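Local atomic coordinates of polymerase X (Deinococcus radiodurans, PDB entry 2W9M), a protein that probably catalyses the stepwise addition of deoxyribonucleotides to a DNA chain as a family X DNA polymerase, and binds zinc ions. Residues L200-G204 and R243-D247; V169-L173 and Y228-V233. All coordinates share one frame; numbering follows the deposited sequence.

Contact 1 and contact 2 show how one sheet receives helices on its two faces with different chemistry. Both reach the sheet that holds the neighbouring parallel strands 194-203 and 231-238, and both are largely buried, each with a partly exposed polar fringe. Their centres lie about 18 Å apart. In contact 1 the matching is polar: a threonine hydroxyl, an aspartate and an arginine meet over strand backbone. Contact 2 is mostly aliphatic, with valines and a leucine inside and glutamate and tyrosine at its border. Leu-200 joins the two, since it begins residues 200-204 yet packs on Ala-170 and Leu-173 of contact 2.

Contact 1. Residues L200-G204 and R243-D247; sequences LTVTG and RGALD
Thr-201 gives its hydroxyl to Asp-247, OG1 lying 3.2 Å from OD1 and approaching nearly along the carboxylate's C-O axis. This is the direct hydrogen bond between strand and helix, and the two side chains cross at about a right angle to make it. Beside them Leu-246 slides past Thr-201 in the opposite direction and sets CD2 at 3.5 Å from OG1 and 3.8 Å from Val-202 O, a methyl packed against polar strand atoms. Arg-243 supplies the broadest surface. Its guanidinium lies over the strand backbone, with Val-202 N 3.4 Å above one face, near its rim, donor to donor and not hydrogen-bonded, while the very close approaches of Thr-203 CG2 to its NE are doubtful.

The other carboxylate oxygen of Asp-247, OD2, stands in the plane of the guanidinium at its edge, and a salt bridge, long at 3.6 Å to Arg-243 NH1, links these two residues one helical turn apart. To reach it the arginine leaves with CG opposite its backbone N (chi1 166°) and then folds at chi2 and chi3, which turns the head group back over the strand. NH2 finds its acceptor in Ser-181 O. The carboxylate is thus shared between a hydroxyl and a cation, which would probably keep it ionised and hold its rotation. Further out, Leu-246 rests on Ala-236 and Ala-238 of strand 231-238, and Thr-201 is tied by backbone hydrogen bonding to Ala-183.

Strand residues 200-203 and helix residues 243-247 run antiparallel at 169°, their axes 9.0 Å apart at closest approach. Helix 243-249 follows strand 231-238 and folds back across its parallel neighbour, an alpha/beta layering consistent with the palm of family X polymerases.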
loop_
_atom_site.group_PDB
_atom_site.type_symbol
_atom_site.label_atom_id
_atom_site.label_comp_id
_atom_site.label_asym_id
_atom_site.label_seq_id
_atom_site.Cartn_x
_atom_site.Cartn_y
_atom_site.Cartn_z
ATOM N N LEU A 200 -4.293 -16.094 -14.366
ATOM C CA LEU A 200 -5.300 -17.004 -13.850
ATOM C C LEU A 200 -4.983 -18.406 -14.357
ATOM O O LEU A 200 -4.392 -18.578 -15.423
ATOM C CB LEU A 200 -6.683 -16.572 -14.347
ATOM C CG LEU A 200 -7.854 -16.507 -13.366
ATOM C CD1 LEU A 200 -7.436 -15.799 -12.092
ATOM C CD2 LEU A 200 -9.041 -15.800 -14.000
ATOM N N THR A 201 -5.365 -19.412 -13.590
ATOM C CA THR A 201 -5.217 -20.785 -14.044
ATOM C C THR A 201 -6.603 -21.439 -14.085
ATOM O O THR A 201 -7.501 -21.058 -13.336
ATOM C CB THR A 201 -4.216 -21.559 -13.165
ATOM O OG1 THR A 201 -3.320 -22.305 -13.999
ATOM C CG2 THR A 201 -4.936 -22.479 -12.199
ATOM N N VAL A 202 -6.780 -22.408 -14.974
ATOM C CA VAL A 202 -8.114 -22.903 -15.303
ATOM C C VAL A 202 -8.035 -24.310 -15.913
ATOM O O VAL A 202 -7.080 -24.622 -16.624
ATOM C CB VAL A 202 -8.796 -21.937 -16.302
ATOM C CG1 VAL A 202 -9.601 -22.695 -17.345
ATOM C CG2 VAL A 202 -9.649 -20.907 -15.568
ATOM N N THR A 203 -9.015 -25.166 -15.623
ATOM C CA THR A 203 -9.107 -26.458 -16.305
ATOM C C THR A 203 -10.174 -26.404 -17.394
ATOM O O THR A 203 -11.266 -25.875 -17.184
ATOM C CB THR A 203 -9.427 -27.633 -15.358
ATOM O OG1 THR A 203 -10.841 -27.723 -15.164
ATOM C CG2 THR A 203 -8.737 -27.471 -14.018
ATOM N N GLY A 204 -9.855 -26.957 -18.557
ATOM C CA GLY A 204 -10.749 -26.889 -19.696
ATOM C C GLY A 204 -9.962 -26.538 -20.940
ATOM O O GLY A 204 -8.737 -26.581 -20.931
ATOM N N ARG A 243 -3.853 -30.320 -14.632
ATOM C CA ARG A 243 -3.992 -29.076 -13.879
ATOM C C ARG A 243 -2.882 -28.881 -12.849
ATOM O O ARG A 243 -2.306 -27.800 -12.755
ATOM C CB ARG A 243 -5.366 -28.983 -13.208
ATOM C CG ARG A 243 -5.452 -27.881 -12.155
ATOM C CD ARG A 243 -5.241 -26.494 -12.761
ATOM N NE ARG A 243 -6.513 -25.907 -13.147
ATOM C CZ ARG A 243 -7.186 -25.032 -12.407
ATOM N NH1 ARG A 243 -6.703 -24.616 -11.241
ATOM N NH2 ARG A 243 -8.346 -24.570 -12.836
ATOM N N GLY A 244 -2.578 -29.927 -12.087
ATOM C CA GLY A 244 -1.545 -29.847 -11.067
ATOM C C GLY A 244 -0.206 -29.372 -11.597
ATOM O O GLY A 244 0.485 -28.603 -10.933
ATOM N N ALA A 245 0.160 -29.830 -12.795
ATOM C CA ALA A 245 1.437 -29.470 -13.411
ATOM C C ALA A 245 1.388 -28.054 -13.966
ATOM O O ALA A 245 2.357 -27.301 -13.865
ATOM C CB ALA A 245 1.798 -30.452 -14.516
ATOM N N LEU A 246 0.255 -27.707 -14.568
ATOM C CA LEU A 246 0.024 -26.358 -15.062
ATOM C C LEU A 246 0.169 -25.352 -13.922
ATOM O O LEU A 246 0.751 -24.284 -14.095
ATOM C CB LEU A 246 -1.372 -26.255 -15.678
ATOM C CG LEU A 246 -1.760 -24.903 -16.281
ATOM C CD1 LEU A 246 -1.028 -24.688 -17.596
ATOM C CD2 LEU A 246 -3.263 -24.818 -16.486
ATOM N N ASP A 247 -0.356 -25.705 -12.752
ATOM C CA ASP A 247 -0.313 -24.817 -11.597
ATOM C C ASP A 247 1.110 -24.585 -11.108
ATOM O O ASP A 247 1.459 -23.477 -10.703
ATOM C CB ASP A 247 -1.193 -25.354 -10.470
ATOM C CG ASP A 247 -2.677 -25.245 -10.791
ATOM O OD1 ASP A 247 -3.012 -24.727 -11.879
ATOM O OD2 ASP A 247 -3.510 -25.671 -9.959
#

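Contact 2. Residues V169-L173 and Y228-V233; sequences VAEEL and YEGVPV
Tyr-228 and Glu-172 are brought together by matching torsions: each starts with CG anti to the backbone N (chi1 -170° for the tyrosine), and the glutamate then runs out extended. Its carboxylate arrives at the tyrosine ring almost perpendicular, the two planes 89° apart, with OE2 3.1 Å from CE2. The same kind of first torsion spreads the fork of Val-169 over two neighbours. Its CG2 touches Val-231 CG2 at 3.7 Å, the side chains sliding past each other in opposite directions, whereas CG1 turns to Val-233 CG2 at 4.0 Å and also reaches the tyrosine ring at CD2. One turn further on, Leu-173 divides its branches likewise. CD1 meets Val-233 CG1 at 3.7 Å, tip to tip, and CD2 lies over a face of the Tyr-228 ring, 4.4 Å from CD1 of that ring.

Tyr-228 stands at the first position of a type I' turn that ends at Val-231 and closes the hairpin of strands 224-228 and 231-238; residues 169-173 of helix 163-176 cross strand 231-233 at -53°. The polar ends find partners outside the two segments: Tyr-228 OH hydrogen-bonds Glu-129 OE2, and Glu-172 makes a salt bridge with Arg-125, which also holds Glu-229. With Tyr-228 replaced by alanine, Glu-129 would probably lose its hydroxyl partner and a gap would be likely to open beside Val-169, Leu-173 and Glu-172.

The contact therefore grades from aliphatic to charged. Glu-172 OE2 and Glu-229 OE1 stand 5.3 Å apart, while Glu-129 lies close to both glutamates; the shared Arg-125 probably offsets much of the mutual repulsion, so that the hydrophobic core of helix against hairpin ends in a charge cluster rather than in a continuous apolar seam.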
loop_
_atom_site.group_PDB
_atom_site.type_symbol
_atom_site.label_atom_id
_atom_site.label_comp_id
_atom_site.label_asym_id
_atom_site.label_seq_id
_atom_site.Cartn_x
_atom_site.Cartn_y
_atom_site.Cartn_z
ATOM N N VAL A 169 -8.488 -7.642 -10.832
ATOM C CA VAL A 169 -8.872 -8.087 -12.168
ATOM C C VAL A 169 -8.922 -9.613 -12.266
ATOM O O VAL A 169 -9.859 -10.170 -12.836
ATOM C CB VAL A 169 -7.950 -7.503 -13.257
ATOM C CG1 VAL A 169 -8.231 -8.164 -14.599
ATOM C CG2 VAL A 169 -8.134 -5.990 -13.344
ATOM N N ALA A 170 -7.927 -10.288 -11.702
ATOM C CA ALA A 170 -7.928 -11.749 -11.702
ATOM C C ALA A 170 -9.130 -12.299 -10.935
ATOM O O ALA A 170 -9.768 -13.260 -11.370
ATOM C CB ALA A 170 -6.631 -12.297 -11.133
ATOM N N GLU A 171 -9.442 -11.689 -9.796
ATOM C CA GLU A 171 -10.613 -12.092 -9.015
ATOM C C GLU A 171 -11.920 -11.884 -9.786
ATOM O O GLU A 171 -12.819 -12.721 -9.731
ATOM C CB GLU A 171 -10.648 -11.363 -7.666
ATOM C CG GLU A 171 -12.020 -10.808 -7.272
ATOM C CD GLU A 171 -12.073 -9.275 -7.264
ATOM O OE1 GLU A 171 -11.391 -8.656 -6.414
ATOM O OE2 GLU A 171 -12.811 -8.692 -8.093
ATOM N N GLU A 172 -12.009 -10.778 -10.519
ATOM C CA GLU A 172 -13.198 -10.465 -11.305
ATOM C C GLU A 172 -13.396 -11.435 -12.471
ATOM O O GLU A 172 -14.510 -11.903 -12.709
ATOM C CB GLU A 172 -13.138 -9.024 -11.822
ATOM C CG GLU A 172 -14.440 -8.520 -12.426
ATOM C CD GLU A 172 -14.326 -7.104 -12.966
ATOM O OE1 GLU A 172 -15.365 -6.412 -13.063
ATOM O OE2 GLU A 172 -13.196 -6.681 -13.289
ATOM N N LEU A 173 -12.322 -11.726 -13.202
ATOM C CA LEU A 173 -12.399 -12.640 -14.343
ATOM C C LEU A 173 -12.686 -14.068 -13.906
ATOM O O LEU A 173 -13.342 -14.821 -14.623
ATOM C CB LEU A 173 -11.115 -12.601 -15.169
ATOM C CG LEU A 173 -10.838 -11.269 -15.862
ATOM C CD1 LEU A 173 -9.700 -11.417 -16.857
ATOM C CD2 LEU A 173 -12.096 -10.757 -16.546
ATOM N N TYR A 228 -7.766 -6.398 -20.039
ATOM C CA TYR A 228 -9.018 -5.996 -19.413
ATOM C C TYR A 228 -8.906 -4.632 -18.734
ATOM O O TYR A 228 -8.330 -4.509 -17.651
ATOM C CB TYR A 228 -9.514 -7.042 -18.414
ATOM C CG TYR A 228 -10.919 -6.756 -17.929
ATOM C CD1 TYR A 228 -12.017 -6.996 -18.747
ATOM C CD2 TYR A 228 -11.149 -6.228 -16.665
ATOM C CE1 TYR A 228 -13.301 -6.731 -18.319
ATOM C CE2 TYR A 228 -12.433 -5.964 -16.226
ATOM C CZ TYR A 228 -13.504 -6.216 -17.057
ATOM O OH TYR A 228 -14.784 -5.950 -16.627
ATOM N N GLU A 229 -9.465 -3.615 -19.385
ATOM C CA GLU A 229 -9.438 -2.251 -18.871
ATOM C C GLU A 229 -8.031 -1.791 -18.506
ATOM O O GLU A 229 -7.802 -1.262 -17.418
ATOM C CB GLU A 229 -10.392 -2.115 -17.685
ATOM C CG GLU A 229 -11.844 -2.351 -18.078
ATOM C CD GLU A 229 -12.789 -2.345 -16.895
ATOM O OE1 GLU A 229 -12.337 -2.046 -15.769
ATOM O OE2 GLU A 229 -13.985 -2.642 -17.094
ATOM N N GLY A 230 -7.093 -2.000 -19.429
ATOM C CA GLY A 230 -5.725 -1.543 -19.260
ATOM C C GLY A 230 -4.819 -2.538 -18.560
ATOM O O GLY A 230 -3.595 -2.433 -18.638
ATOM N N VAL A 231 -5.420 -3.505 -17.873
ATOM C CA VAL A 231 -4.666 -4.510 -17.136
ATOM C C VAL A 231 -4.447 -5.757 -17.990
ATOM O O VAL A 231 -5.405 -6.449 -18.336
ATOM C CB VAL A 231 -5.397 -4.918 -15.852
ATOM C CG1 VAL A 231 -4.566 -5.911 -15.066
ATOM C CG2 VAL A 231 -5.716 -3.692 -15.012
ATOM N N PRO A 232 -3.181 -6.045 -18.337
ATOM C CA PRO A 232 -2.848 -7.232 -19.135
ATOM C C PRO A 232 -3.331 -8.515 -18.457
ATOM O O PRO A 232 -3.225 -8.654 -17.234
ATOM C CB PRO A 232 -1.318 -7.205 -19.185
ATOM C CG PRO A 232 -0.953 -5.779 -18.938
ATOM C CD PRO A 232 -1.986 -5.258 -17.990
ATOM N N VAL A 233 -3.860 -9.441 -19.250
ATOM C CA VAL A 233 -4.448 -10.660 -18.719
ATOM C C VAL A 233 -3.884 -11.898 -19.401
ATOM O O VAL A 233 -3.702 -11.914 -20.614
ATOM C CB VAL A 233 -5.977 -10.660 -18.897
ATOM C CG1 VAL A 233 -6.540 -12.051 -18.676
ATOM C CG2 VAL A 233 -6.620 -9.667 -17.947
#